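Local coordinates for protein 3',5'-cyclic-nucleotide phosphodiesterase 1 (Saccharomyces cerevisiae, PDB 4OJV) that is a zinc-binding member of the class-II phosphodiesterase family, built on a metallo-hydrolase/oxidoreductase type of fold with a two-metal centre, at residues A[337-345]-A[357-365]; A[241-249]-A[293-303]. All blocks are in the same frame, centred on the assembly; numbering follows the deposited sequence.

Contact 1: residues A[337-345]-A[357-365]; sequences RLTILEELR and RISIALEGH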
ATOM      1  N   ARG A 337      15.379   9.781   9.883  1.00 10.19           N
ATOM      2  CA  ARG A 337      16.184   8.594  10.155  1.00 10.64           C
ATOM      3  C   ARG A 337      17.594   8.992  10.597  1.00 10.59           C
ATOM      4  O   ARG A 337      18.174   8.352  11.474  1.00 10.95           O
ATOM      5  CB  ARG A 337      16.253   7.701   8.925  1.00 10.94           C
ATOM      6  CG  ARG A 337      14.894   7.120   8.554  1.00 10.43           C
ATOM      7  CD  ARG A 337      14.910   6.401   7.221  1.00 10.95           C
ATOM      8  NE  ARG A 337      15.281   7.291   6.123  1.00 10.76           N
ATOM      9  CZ  ARG A 337      15.518   6.882   4.885  1.00 11.07           C
ATOM     10  NH1 ARG A 337      15.403   5.591   4.581  1.00 12.06           N
ATOM     11  NH2 ARG A 337      15.876   7.760   3.955  1.00 12.47           N
ATOM     12  N   LEU A 338      18.132  10.050   9.991  1.00 11.51           N
ATOM     13  CA  LEU A 338      19.459  10.542  10.359  1.00 12.17           C
ATOM     14  C   LEU A 338      19.417  11.209  11.730  1.00 12.06           C
ATOM     15  O   LEU A 338      20.292  10.974  12.564  1.00 13.71           O
ATOM     16  CB  LEU A 338      20.006  11.484   9.284  1.00 13.56           C
ATOM     17  CG  LEU A 338      20.220  10.858   7.898  1.00 13.78           C
ATOM     18  CD1 LEU A 338      20.650  11.896   6.870  1.00 16.07           C
ATOM     19  CD2 LEU A 338      21.213   9.705   7.963  1.00 15.57           C
ATOM     20  N   THR A 339      18.396  12.035  11.968  1.00 12.08           N
ATOM     21  CA  THR A 339      18.219  12.673  13.271  1.00 12.15           C
ATOM     22  C   THR A 339      18.126  11.629  14.383  1.00 12.12           C
ATOM     23  O   THR A 339      18.824  11.705  15.399  1.00 13.40           O
ATOM     24  CB  THR A 339      16.965  13.557  13.262  1.00 12.72           C
ATOM     25  OG1 THR A 339      17.100  14.541  12.232  1.00 13.89           O
ATOM     26  CG2 THR A 339      16.726  14.218  14.619  1.00 13.99           C
ATOM     27  N   ILE A 340      17.261  10.640  14.177  1.00 12.08           N
ATOM     28  CA  ILE A 340      17.046   9.573  15.154  1.00 12.23           C
ATOM     29  C   ILE A 340      18.318   8.760  15.398  1.00 12.09           C
ATOM     30  O   ILE A 340      18.652   8.455  16.546  1.00 12.33           O
ATOM     31  CB  ILE A 340      15.863   8.677  14.710  1.00 12.54           C
ATOM     32  CG1 ILE A 340      14.545   9.412  14.972  1.00 12.95           C
ATOM     33  CG2 ILE A 340      15.891   7.310  15.378  1.00 13.82           C
ATOM     34  CD1 ILE A 340      13.372   8.898  14.158  1.00 12.84           C
ATOM     35  N   LEU A 341      19.039   8.441  14.327  1.00 12.18           N
ATOM     36  CA  LEU A 341      20.274   7.674  14.473  1.00 13.20           C
ATOM     37  C   LEU A 341      21.276   8.436  15.354  1.00 13.82           C
ATOM     38  O   LEU A 341      21.878   7.865  16.271  1.00 14.46           O
ATOM     39  CB  LEU A 341      20.873   7.338  13.109  1.00 13.75           C
ATOM     40  CG  LEU A 341      22.098   6.429  13.087  1.00 13.40           C
ATOM     41  CD1 LEU A 341      21.809   5.077  13.726  1.00 15.42           C
ATOM     42  CD2 LEU A 341      22.584   6.263  11.656  1.00 14.98           C
ATOM     43  N   GLU A 342      21.429   9.730  15.089  1.00 13.58           N
ATOM     44  CA  GLU A 342      22.347  10.562  15.870  1.00 14.87           C
ATOM     45  C   GLU A 342      21.917  10.674  17.318  1.00 14.40           C
ATOM     46  O   GLU A 342      22.742  10.574  18.225  1.00 15.77           O
ATOM     47  CB  GLU A 342      22.422  11.943  15.246  1.00 16.61           C
ATOM     48  CG  GLU A 342      23.163  11.947  13.931  1.00 21.64           C
ATOM     49  CD  GLU A 342      23.075  13.274  13.224  1.00 26.09           C
ATOM     50  OE1 GLU A 342      22.341  14.162  13.711  1.00 29.75           O
ATOM     51  OE2 GLU A 342      23.743  13.424  12.179  1.00 32.57           O
ATOM     52  N   GLU A 343      20.620  10.861  17.537  1.00 13.93           N
ATOM     53  CA  GLU A 343      20.065  10.972  18.881  1.00 14.01           C
ATOM     54  C   GLU A 343      20.223   9.681  19.670  1.00 14.65           C
ATOM     55  O   GLU A 343      20.603   9.701  20.848  1.00 16.15           O
ATOM     56  CB  GLU A 343      18.604  11.437  18.834  1.00 14.13           C
ATOM     57  CG  GLU A 343      18.486  12.879  18.356  1.00 15.48           C
ATOM     58  CD  GLU A 343      17.060  13.364  18.170  1.00 14.41           C
ATOM     59  OE1 GLU A 343      16.116  12.546  18.102  1.00 14.57           O
ATOM     60  OE2 GLU A 343      16.872  14.594  18.088  1.00 15.91           O
ATOM     61  N   LEU A 344      19.958   8.550  19.020  1.00 13.96           N
ATOM     62  CA  LEU A 344      20.129   7.256  19.676  1.00 14.18           C
ATOM     63  C   LEU A 344      21.588   6.991  20.047  1.00 13.55           C
ATOM     64  O   LEU A 344      21.875   6.535  21.161  1.00 15.38           O
ATOM     65  CB  LEU A 344      19.602   6.124  18.795  1.00 13.41           C
ATOM     66  CG  LEU A 344      18.081   6.011  18.674  1.00 13.26           C
ATOM     67  CD1 LEU A 344      17.718   5.046  17.556  1.00 14.12           C
ATOM     68  CD2 LEU A 344      17.443   5.568  19.974  1.00 13.63           C
ATOM     69  N   ARG A 345      22.500   7.277  19.127  1.00 14.44           N
ATOM     70  CA  ARG A 345      23.927   7.062  19.390  1.00 14.62           C
ATOM     71  C   ARG A 345      24.427   7.963  20.520  1.00 16.07           C
ATOM     72  O   ARG A 345      25.205   7.521  21.378  1.00 18.36           O
ATOM     73  CB  ARG A 345      24.748   7.258  18.120  1.00 15.50           C
ATOM     74  CG  ARG A 345      24.589   6.112  17.137  1.00 14.88           C
ATOM     75  CD  ARG A 345      25.341   6.386  15.851  1.00 15.25           C
ATOM     76  NE  ARG A 345      25.279   5.236  14.951  1.00 14.34           N
ATOM     77  CZ  ARG A 345      25.566   5.277  13.654  1.00 14.63           C
ATOM     78  NH1 ARG A 345      25.923   6.417  13.077  1.00 16.84           N
ATOM     79  NH2 ARG A 345      25.483   4.174  12.922  1.00 15.64           N
ATOM     80  N   ARG A 357      25.642  -1.256  18.507  1.00 14.98           N
ATOM     81  CA  ARG A 357      25.741  -0.932  17.085  1.00 14.89           C
ATOM     82  C   ARG A 357      24.352  -0.652  16.535  1.00 13.61           C
ATOM     83  O   ARG A 357      23.520  -1.559  16.429  1.00 14.39           O
ATOM     84  CB  ARG A 357      26.414  -2.072  16.327  1.00 16.02           C
ATOM     85  CG  ARG A 357      27.841  -2.290  16.792  1.00 18.26           C
ATOM     86  CD  ARG A 357      28.297  -3.713  16.615  1.00 20.67           C
ATOM     87  NE  ARG A 357      29.607  -3.886  17.232  1.00 21.73           N
ATOM     88  CZ  ARG A 357      30.506  -4.768  16.823  1.00 22.88           C
ATOM     89  NH1 ARG A 357      30.244  -5.560  15.790  1.00 25.09           N
ATOM     90  NH2 ARG A 357      31.676  -4.846  17.443  1.00 24.18           N
ATOM     91  N   ILE A 358      24.096   0.617  16.229  1.00 12.70           N
ATOM     92  CA  ILE A 358      22.769   1.082  15.836  1.00 12.49           C
ATOM     93  C   ILE A 358      22.766   1.419  14.355  1.00 11.91           C
ATOM     94  O   ILE A 358      23.633   2.147  13.869  1.00 12.60           O
ATOM     95  CB  ILE A 358      22.307   2.291  16.684  1.00 13.23           C
ATOM     96  CG1 ILE A 358      22.514   2.018  18.183  1.00 14.13           C
ATOM     97  CG2 ILE A 358      20.854   2.628  16.362  1.00 14.07           C
ATOM     98  CD1 ILE A 358      22.141   3.179  19.083  1.00 15.41           C
ATOM     99  N   SER A 359      21.784   0.863  13.648  1.00 11.76           N
ATOM    100  CA  SER A 359      21.596   1.107  12.224  1.00 11.68           C
ATOM    101  C   SER A 359      20.120   1.348  11.970  1.00 12.36           C
ATOM    102  O   SER A 359      19.268   0.843  12.700  1.00 13.22           O
ATOM    103  CB  SER A 359      22.032  -0.112  11.399  1.00 12.10           C
ATOM    104  OG  SER A 359      23.396  -0.424  11.602  1.00 12.49           O
ATOM    105  N   ILE A 360      19.810   2.096  10.919  1.00 11.25           N
ATOM    106  CA  ILE A 360      18.428   2.229  10.459  1.00 11.56           C
ATOM    107  C   ILE A 360      18.172   1.135   9.430  1.00 10.77           C
ATOM    108  O   ILE A 360      19.004   0.907   8.552  1.00 12.04           O
ATOM    109  CB  ILE A 360      18.171   3.618   9.811  1.00 11.74           C
ATOM    110  CG1 ILE A 360      18.585   4.771  10.745  1.00 13.09           C
ATOM    111  CG2 ILE A 360      16.721   3.750   9.356  1.00 13.92           C
ATOM    112  CD1 ILE A 360      17.822   4.877  12.049  1.00 14.24           C
ATOM    113  N   ALA A 361      17.017   0.470   9.531  1.00 10.66           N
ATOM    114  CA  ALA A 361      16.574  -0.501   8.525  1.00 11.07           C
ATOM    115  C   ALA A 361      16.310   0.186   7.196  1.00 11.08           C
ATOM    116  O   ALA A 361      15.580   1.174   7.146  1.00 11.75           O
ATOM    117  CB  ALA A 361      15.308  -1.211   8.981  1.00 11.94           C
ATOM    118  N   LEU A 362      16.903  -0.343   6.128  1.00 11.37           N
ATOM    119  CA  LEU A 362      16.763   0.224   4.790  1.00 11.74           C
ATOM    120  C   LEU A 362      16.119  -0.758   3.838  1.00 11.36           C
ATOM    121  O   LEU A 362      16.646  -1.852   3.602  1.00 11.90           O
ATOM    122  CB  LEU A 362      18.123   0.646   4.229  1.00 13.07           C
ATOM    123  CG  LEU A 362      18.887   1.752   4.961  1.00 13.92           C
ATOM    124  CD1 LEU A 362      20.285   1.918   4.376  1.00 15.36           C
ATOM    125  CD2 LEU A 362      18.115   3.062   4.919  1.00 15.01           C
ATOM    126  N   GLU A 363      14.983  -0.354   3.283  1.00 11.62           N
ATOM    127  CA  GLU A 363      14.270  -1.164   2.315  1.00 11.87           C
ATOM    128  C   GLU A 363      15.172  -1.545   1.157  1.00 11.51           C
ATOM    129  O   GLU A 363      16.075  -0.783   0.779  1.00 12.48           O
ATOM    130  CB  GLU A 363      13.088  -0.380   1.759  1.00 14.11           C
ATOM    131  CG  GLU A 363      12.030  -0.060   2.782  1.00 16.44           C
ATOM    132  CD  GLU A 363      12.238   1.221   3.571  1.00 16.85           C
ATOM    133  OE1 GLU A 363      13.340   1.888   3.558  1.00 14.39           O
ATOM    134  OE2 GLU A 363      11.221   1.538   4.228  1.00 19.24           O
ATOM    135  N   GLY A 364      14.935  -2.726   0.601  1.00 11.38           N
ATOM    136  CA  GLY A 364      15.675  -3.154  -0.579  1.00 12.76           C
ATOM    137  C   GLY A 364      17.054  -3.693  -0.250  1.00 11.86           C
ATOM    138  O   GLY A 364      17.895  -3.809  -1.140  1.00 13.41           O
ATOM    139  N   HIS A 365      17.284  -4.031   1.019  1.00 11.57           N
ATOM    140  CA  HIS A 365      18.565  -4.569   1.476  1.00 11.40           C
ATOM    141  C   HIS A 365      18.366  -5.802   2.300  1.00 11.58           C
ATOM    142  O   HIS A 365      17.297  -6.003   2.880  1.00 11.62           O
ATOM    143  CB  HIS A 365      19.333  -3.509   2.271  1.00 12.24           C
ATOM    144  CG  HIS A 365      19.723  -2.322   1.444  1.00 12.47           C
ATOM    145  ND1 HIS A 365      18.849  -1.354   1.110  1.00 13.84           N
ATOM    146  CD2 HIS A 365      20.924  -2.006   0.816  1.00 14.58           C
ATOM    147  CE1 HIS A 365      19.472  -0.447   0.337  1.00 16.09           C
ATOM    148  NE2 HIS A 365      20.736  -0.857   0.151  1.00 16.23           N
TER
HETATM  149  O   HOH W   1      14.236   3.285   5.907  1.00 13.37           O
HETATM  150  O   HOH W   2      26.028   2.723  16.227  1.00 19.98           O
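A first torsion of -175° swings the L341 chain away from its backbone N and carries CD1 from helix 337-345 onto strand 357-360, 3.7 Å from I358 CG2. I358 keeps CG1 beside its own backbone N, and its two branches divide the work: CG2 faces L341 CD1, while CD1 meets L344 CB at 3.9 Å. L341 and I358 run alongside in opposing senses, and the L344 side chain lies roughly perpendicular to that of I358. Farther along, I360 CD1 sits 3.5 Å from R337 O, and its CG2 lies against the CG and CD methylenes of R337. This is the helix-on-sheet layer of a beta-alpha-beta unit, 321-325, 336-350 and 357-360, in which the helix segment runs 8.9 Å from the strand axis and nearly antiparallel to it (170°). Polar groups close both ends. R345, extended from CG to NE, rests one guanidinium face over L341 CG and donates NH2 to I358 O at 2.9 Å, the oxygen lying somewhat out of the guanidinium plane. Water 2 ties R345 NE to I358 N, and NH2 has a weak second bond to I80 O. At the other end R337 NH1 reaches water 1 in the guanidinium plane, 2.9 Å away; that water donates to A361 O and E363 OE1, while D335 pairs with R337 NH2 and A11 N binds E363 OE2.

Contact 2: residues A[241-249]-A[293-303]; sequences VCGDVEQDR and GHLSPIYLINE. With ZN (zinc ion), chain D; ZN (zinc ion), chain E; SO4 (sulfate ion), chain B.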
ATOM      1  N   VAL A 241      12.202  -9.505  16.462  1.00 11.02           N
ATOM      2  CA  VAL A 241      11.585  -8.672  15.434  1.00 11.07           C
ATOM      3  C   VAL A 241      10.296  -8.119  16.029  1.00 10.61           C
ATOM      4  O   VAL A 241       9.396  -8.882  16.387  1.00 11.44           O
ATOM      5  CB  VAL A 241      11.331  -9.450  14.120  1.00 11.29           C
ATOM      6  CG1 VAL A 241      10.864  -8.495  13.036  1.00 12.64           C
ATOM      7  CG2 VAL A 241      12.588 -10.179  13.657  1.00 12.85           C
ATOM      8  N   CYS A 242      10.201  -6.793  16.101  1.00 10.49           N
ATOM      9  CA  CYS A 242       9.179  -6.134  16.919  1.00 10.93           C
ATOM     10  C   CYS A 242       8.068  -5.478  16.119  1.00 10.84           C
ATOM     11  O   CYS A 242       8.296  -4.879  15.060  1.00 11.76           O
ATOM     12  CB  CYS A 242       9.825  -5.046  17.785  1.00 11.57           C
ATOM     13  SG  CYS A 242      11.142  -5.633  18.871  1.00 12.83           S
ATOM     14  N   GLY A 243       6.859  -5.550  16.661  1.00 10.75           N
ATOM     15  CA  GLY A 243       5.788  -4.666  16.219  1.00 11.16           C
ATOM     16  C   GLY A 243       5.860  -3.316  16.910  1.00 10.55           C
ATOM     17  O   GLY A 243       6.641  -3.137  17.860  1.00 10.97           O
ATOM     18  N   ASP A 244       5.026  -2.379  16.447  1.00 10.35           N
ATOM     19  CA  ASP A 244       4.960  -1.019  17.002  1.00 10.87           C
ATOM     20  C   ASP A 244       4.754  -1.131  18.516  1.00 10.87           C
ATOM     21  O   ASP A 244       4.068  -2.046  18.988  1.00 11.13           O
ATOM     22  CB  ASP A 244       3.781  -0.193  16.423  1.00 11.07           C
ATOM     23  CG  ASP A 244       3.745  -0.086  14.864  1.00 10.53           C
ATOM     24  OD1 ASP A 244       4.747  -0.618  14.275  1.00 10.97           O
ATOM     25  OD2 ASP A 244       2.677   0.483  14.286  1.00 12.90           O
ATOM     26  N   VAL A 245       5.319  -0.199  19.271  1.00 11.40           N
ATOM     27  CA  VAL A 245       5.333  -0.329  20.725  1.00 11.32           C
ATOM     28  C   VAL A 245       5.566   1.025  21.381  1.00 11.81           C
ATOM     29  O   VAL A 245       6.234   1.902  20.823  1.00 12.45           O
ATOM     30  CB  VAL A 245       6.405  -1.367  21.169  1.00 11.65           C
ATOM     31  CG1 VAL A 245       7.812  -0.882  20.825  1.00 13.15           C
ATOM     32  CG2 VAL A 245       6.296  -1.696  22.656  1.00 13.02           C
ATOM     33  N   GLU A 246       5.002   1.177  22.580  1.00 12.53           N
ATOM     34  CA  GLU A 246       5.289   2.301  23.466  1.00 14.14           C
ATOM     35  C   GLU A 246       5.697   1.771  24.838  1.00 14.77           C
ATOM     36  O   GLU A 246       5.421   0.618  25.181  1.00 14.78           O
ATOM     37  CB  GLU A 246       4.068   3.218  23.586  1.00 16.42           C
ATOM     38  CG  GLU A 246       2.858   2.538  24.192  1.00 18.12           C
ATOM     39  CD  GLU A 246       1.698   3.476  24.433  1.00 20.65           C
ATOM     40  OE1 GLU A 246       0.678   2.988  24.955  1.00 22.74           O
ATOM     41  OE2 GLU A 246       1.801   4.681  24.100  1.00 23.20           O
ATOM     42  N   GLN A 247       6.361   2.616  25.619  1.00 15.38           N
ATOM     43  CA  GLN A 247       6.696   2.293  27.006  1.00 16.91           C
ATOM     44  C   GLN A 247       5.437   1.938  27.809  1.00 16.73           C
ATOM     45  O   GLN A 247       4.361   2.472  27.554  1.00 16.55           O
ATOM     46  CB  GLN A 247       7.427   3.488  27.644  1.00 22.54           C
ATOM     47  CG  GLN A 247       7.735   3.375  29.134  1.00 29.54           C
ATOM     48  CD  GLN A 247       8.241   4.671  29.748  1.00 35.72           C
ATOM     49  OE1 GLN A 247       9.146   4.657  30.585  1.00 44.65           O
ATOM     50  NE2 GLN A 247       7.657   5.796  29.343  1.00 37.48           N
ATOM     51  N   ASP A 248       5.580   1.023  28.764  1.00 17.53           N
ATOM     52  CA  ASP A 248       4.496   0.713  29.699  1.00 19.67           C
ATOM     53  C   ASP A 248       4.263   1.844  30.704  1.00 22.16           C
ATOM     54  O   ASP A 248       5.190   2.578  31.044  1.00 24.22           O
ATOM     55  CB  ASP A 248       4.807  -0.569  30.470  1.00 18.48           C
ATOM     56  CG  ASP A 248       5.036  -1.763  29.567  1.00 18.21           C
ATOM     57  OD1 ASP A 248       4.293  -1.940  28.581  1.00 19.35           O
ATOM     58  OD2 ASP A 248       5.956  -2.534  29.866  1.00 20.51           O
ATOM     59  N   ARG A 249       3.029   1.957  31.184  1.00 27.42           N
ATOM     60  CA  ARG A 249       2.692   2.920  32.234  1.00 31.72           C
ATOM     61  C   ARG A 249       2.737   2.235  33.598  1.00 35.19           C
ATOM     62  O   ARG A 249       1.957   1.319  33.867  1.00 33.85           O
ATOM     63  CB  ARG A 249       1.317   3.554  31.989  1.00 35.08           C
ATOM     64  CG  ARG A 249       1.083   4.103  30.585  1.00 40.24           C
ATOM     65  CD  ARG A 249       1.893   5.360  30.305  1.00 46.79           C
ATOM     66  NE  ARG A 249       1.756   5.792  28.915  1.00 49.94           N
ATOM     67  CZ  ARG A 249       2.326   6.879  28.398  1.00 50.76           C
ATOM     68  NH1 ARG A 249       3.085   7.668  29.149  1.00 53.36           N
ATOM     69  NH2 ARG A 249       2.135   7.179  27.121  1.00 53.56           N
ATOM     70  N   GLY A 293       1.545   5.924  21.018  1.00 17.61           N
ATOM     71  CA  GLY A 293       1.663   4.496  20.710  1.00 15.76           C
ATOM     72  C   GLY A 293       3.025   4.045  20.206  1.00 12.48           C
ATOM     73  O   GLY A 293       3.194   2.876  19.859  1.00 13.03           O
ATOM     74  N   HIS A 294       4.005   4.953  20.216  1.00 13.01           N
ATOM     75  CA  HIS A 294       5.313   4.721  19.600  1.00 12.34           C
ATOM     76  C   HIS A 294       6.456   5.098  20.498  1.00 12.34           C
ATOM     77  O   HIS A 294       6.246   5.588  21.620  1.00 14.29           O
ATOM     78  CB  HIS A 294       5.405   5.492  18.284  1.00 12.57           C
ATOM     79  CG  HIS A 294       4.472   4.979  17.219  1.00 11.21           C
ATOM     80  ND1 HIS A 294       4.559   3.728  16.723  1.00 11.02           N
ATOM     81  CD2 HIS A 294       3.398   5.579  16.579  1.00 12.04           C
ATOM     82  CE1 HIS A 294       3.603   3.548  15.794  1.00 11.40           C
ATOM     83  NE2 HIS A 294       2.891   4.679  15.708  1.00 12.70           N
ATOM     84  N   LEU A 295       7.672   4.880  20.000  1.00 12.45           N
ATOM     85  CA  LEU A 295       8.891   5.277  20.691  1.00 12.28           C
ATOM     86  C   LEU A 295       9.552   6.495  20.068  1.00 13.35           C
ATOM     87  O   LEU A 295       9.431   6.746  18.863  1.00 13.54           O
ATOM     88  CB  LEU A 295       9.896   4.117  20.718  1.00 12.83           C
ATOM     89  CG  LEU A 295       9.477   2.814  21.407  1.00 12.96           C
ATOM     90  CD1 LEU A 295      10.580   1.774  21.279  1.00 13.85           C
ATOM     91  CD2 LEU A 295       9.124   3.020  22.873  1.00 15.31           C
ATOM     92  N   SER A 296      10.248   7.250  20.916  1.00 14.03           N
ATOM     93  CA  SER A 296      11.219   8.251  20.497  1.00 14.91           C
ATOM     94  C   SER A 296      12.573   7.807  21.060  1.00 13.93           C
ATOM     95  O   SER A 296      12.636   6.820  21.796  1.00 14.44           O
ATOM     96  CB  SER A 296      10.839   9.621  21.042  1.00 16.19           C
ATOM     97  OG  SER A 296      11.207   9.704  22.405  1.00 19.13           O
ATOM     98  N   PRO A 297      13.669   8.519  20.721  1.00 14.26           N
ATOM     99  CA  PRO A 297      14.967   7.984  21.132  1.00 14.05           C
ATOM    100  C   PRO A 297      15.173   7.813  22.636  1.00 14.68           C
ATOM    101  O   PRO A 297      15.823   6.853  23.046  1.00 15.43           O
ATOM    102  CB  PRO A 297      15.964   8.985  20.530  1.00 14.62           C
ATOM    103  CG  PRO A 297      15.260   9.460  19.302  1.00 14.87           C
ATOM    104  CD  PRO A 297      13.840   9.631  19.768  1.00 14.97           C
ATOM    105  N   ILE A 298      14.600   8.698  23.447  1.00 14.05           N
ATOM    106  CA  ILE A 298      14.740   8.569  24.894  1.00 16.21           C
ATOM    107  C   ILE A 298      14.015   7.319  25.400  1.00 15.55           C
ATOM    108  O   ILE A 298      14.542   6.593  26.235  1.00 15.75           O
ATOM    109  CB  ILE A 298      14.307   9.853  25.654  1.00 18.38           C
ATOM    110  CG1 ILE A 298      14.563   9.717  27.162  1.00 20.49           C
ATOM    111  CG2 ILE A 298      12.855  10.216  25.367  1.00 19.45           C
ATOM    112  CD1 ILE A 298      16.014   9.470  27.521  1.00 23.27           C
ATOM    113  N   TYR A 299      12.829   7.042  24.864  1.00 15.20           N
ATOM    114  CA  TYR A 299      12.082   5.870  25.295  1.00 15.42           C
ATOM    115  C   TYR A 299      12.731   4.566  24.826  1.00 13.72           C
ATOM    116  O   TYR A 299      12.797   3.589  25.583  1.00 15.03           O
ATOM    117  CB  TYR A 299      10.617   5.958  24.869  1.00 17.39           C
ATOM    118  CG  TYR A 299       9.906   7.133  25.505  1.00 21.58           C
ATOM    119  CD1 TYR A 299       9.575   7.122  26.862  1.00 25.36           C
ATOM    120  CD2 TYR A 299       9.577   8.260  24.756  1.00 24.88           C
ATOM    121  CE1 TYR A 299       8.929   8.203  27.450  1.00 27.65           C
ATOM    122  CE2 TYR A 299       8.933   9.346  25.331  1.00 26.97           C
ATOM    123  CZ  TYR A 299       8.612   9.311  26.674  1.00 29.22           C
ATOM    124  OH  TYR A 299       7.972  10.387  27.240  1.00 34.89           O
ATOM    125  N   LEU A 300      13.240   4.549  23.596  1.00 12.98           N
ATOM    126  CA  LEU A 300      13.926   3.360  23.115  1.00 13.35           C
ATOM    127  C   LEU A 300      15.209   3.115  23.932  1.00 13.16           C
ATOM    128  O   LEU A 300      15.478   1.992  24.355  1.00 13.94           O
ATOM    129  CB  LEU A 300      14.232   3.443  21.617  1.00 12.80           C
ATOM    130  CG  LEU A 300      15.042   2.260  21.052  1.00 12.75           C
ATOM    131  CD1 LEU A 300      14.411   0.905  21.358  1.00 14.03           C
ATOM    132  CD2 LEU A 300      15.248   2.394  19.552  1.00 13.37           C
ATOM    133  N   ILE A 301      16.000   4.162  24.147  1.00 13.47           N
ATOM    134  CA  ILE A 301      17.211   4.012  24.955  1.00 14.94           C
ATOM    135  C   ILE A 301      16.874   3.566  26.386  1.00 14.77           C
ATOM    136  O   ILE A 301      17.585   2.738  26.956  1.00 15.56           O
ATOM    137  CB  ILE A 301      18.101   5.280  24.911  1.00 15.76           C
ATOM    138  CG1 ILE A 301      18.736   5.457  23.520  1.00 17.50           C
ATOM    139  CG2 ILE A 301      19.185   5.253  25.993  1.00 19.51           C
ATOM    140  CD1 ILE A 301      19.755   4.399  23.125  1.00 20.88           C
ATOM    141  N   ASN A 302      15.770   4.059  26.947  1.00 14.41           N
ATOM    142  CA  ASN A 302      15.359   3.605  28.282  1.00 15.64           C
ATOM    143  C   ASN A 302      15.064   2.109  28.309  1.00 14.78           C
ATOM    144  O   ASN A 302      15.427   1.414  29.264  1.00 15.98           O
ATOM    145  CB  ASN A 302      14.142   4.378  28.795  1.00 18.77           C
ATOM    146  CG  ASN A 302      14.482   5.785  29.247  1.00 21.83           C
ATOM    147  OD1 ASN A 302      15.648   6.156  29.349  1.00 22.21           O
ATOM    148  ND2 ASN A 302      13.453   6.576  29.520  1.00 26.23           N
ATOM    149  N   GLU A 303      14.410   1.608  27.261  1.00 14.77           N
ATOM    150  CA  GLU A 303      14.141   0.179  27.150  1.00 14.85           C
ATOM    151  C   GLU A 303      15.423  -0.636  27.030  1.00 14.68           C
ATOM    152  O   GLU A 303      15.586  -1.649  27.719  1.00 15.20           O
ATOM    153  CB  GLU A 303      13.177  -0.123  25.991  1.00 15.19           C
ATOM    154  CG  GLU A 303      11.766   0.433  26.191  1.00 16.52           C
ATOM    155  CD  GLU A 303      11.120  -0.008  27.500  1.00 17.01           C
ATOM    156  OE1 GLU A 303      11.330  -1.165  27.925  1.00 17.84           O
ATOM    157  OE2 GLU A 303      10.394   0.805  28.114  1.00 18.86           O
TER
HETATM  158 ZN    ZN D 403       0.470   0.461  14.561  1.00 14.28          ZN
HETATM  159 ZN    ZN E 404       2.802   0.791  12.207  1.00 12.85          ZN
HETATM  160  S   SO4 B 401       1.018   3.508  13.362  1.00 17.23           S
HETATM  161  O1  SO4 B 401      -0.044   3.435  12.321  1.00 17.96           O
HETATM  162  O2  SO4 B 401       1.215   4.936  13.753  1.00 17.99           O
HETATM  163  O3  SO4 B 401       0.646   2.678  14.553  1.00 16.87           O
HETATM  164  O4  SO4 B 401       2.264   3.004  12.731  1.00 19.18           O
HETATM  165  O   HOH W   3       6.846   5.308  24.469  1.00 27.29           O
HETATM  166  O   HOH W   4       8.271   0.359  29.701  1.00 20.80           O
HETATM  167  O   HOH W   5       0.851   0.719  12.709  1.00 13.33           O
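G293 opens the second segment against E246, its N giving a weak hydrogen bond to E246 OE2 at 3.3 Å. The glutamate reaches it with CG lodged between backbone N and carbonyl carbon (chi1 62°) and the rest of its chain extended. G293 O accepts from ND1 of the zinc ligand H213, a second-shell link to the metals. At H294 the backbone makes a CA-H...O contact, CA standing 3.2 Å from V245 O, and H294 O is joined to Q247 N through water 3. The imidazole meets the metal site by its edge: CE1 lies 3.5 Å from D244 OD2, and NE2 donates to sulfate O2 at 2.6 Å in a fairly straight bond (161°). ND1, the other ring nitrogen, is bonded to E279 OE1, and with both nitrogens engaged the ring's rotation is held. L295 next fills the space beside V245, CD1 meeting V245 CG1 at 3.9 Å, while its CD2 packs against the backbone at E246 and Q247. Within helix 297-303, the Y299 ring is crossed by the Q247 amide, NE2 being 3.3 Å from Y299 CE1 with the two planes 62° apart. Last comes E303, whose OE2 accepts a hydrogen bond from water 4, itself bound to D248 N; the strongest polar partner of the E303 side chain is W261. D244 OD2 bridges the two zinc ions, 2.1 Å from that of chain E and 2.2 Å from that of chain D, in a dinuclear centre of the kind found in many members of this clan. The sulfate, probably from the crystallisation liquor, places one oxygen on each zinc and a third on H294 NE2, with K328 NZ also donating, consistent with a site that can accept a tetrahedral oxyanion.

How the contacts relate
Contacts 1 and 2 have centres 15 Å apart and both reach the same mixed sheet, where strands 238-242 and 357-360 are separated by 273-279 and 321-325. Contact 2 reaches the zinc ions directly, whereas contact 1 stands farther back, with the E363 side chain about 12 Å, nearest atom, from the nearer zinc. The two meet where helices 336-350 and 297-311 pack side by side: L344 CD2 lies 3.6 Å from P297 CA, and L344 O is 3.6 Å from I301 CD1. L344 thus serves both interfaces. The beta-alpha-beta unit of contact 1 also leads to the metals, since H326, a zinc ligand, follows strand 321-325.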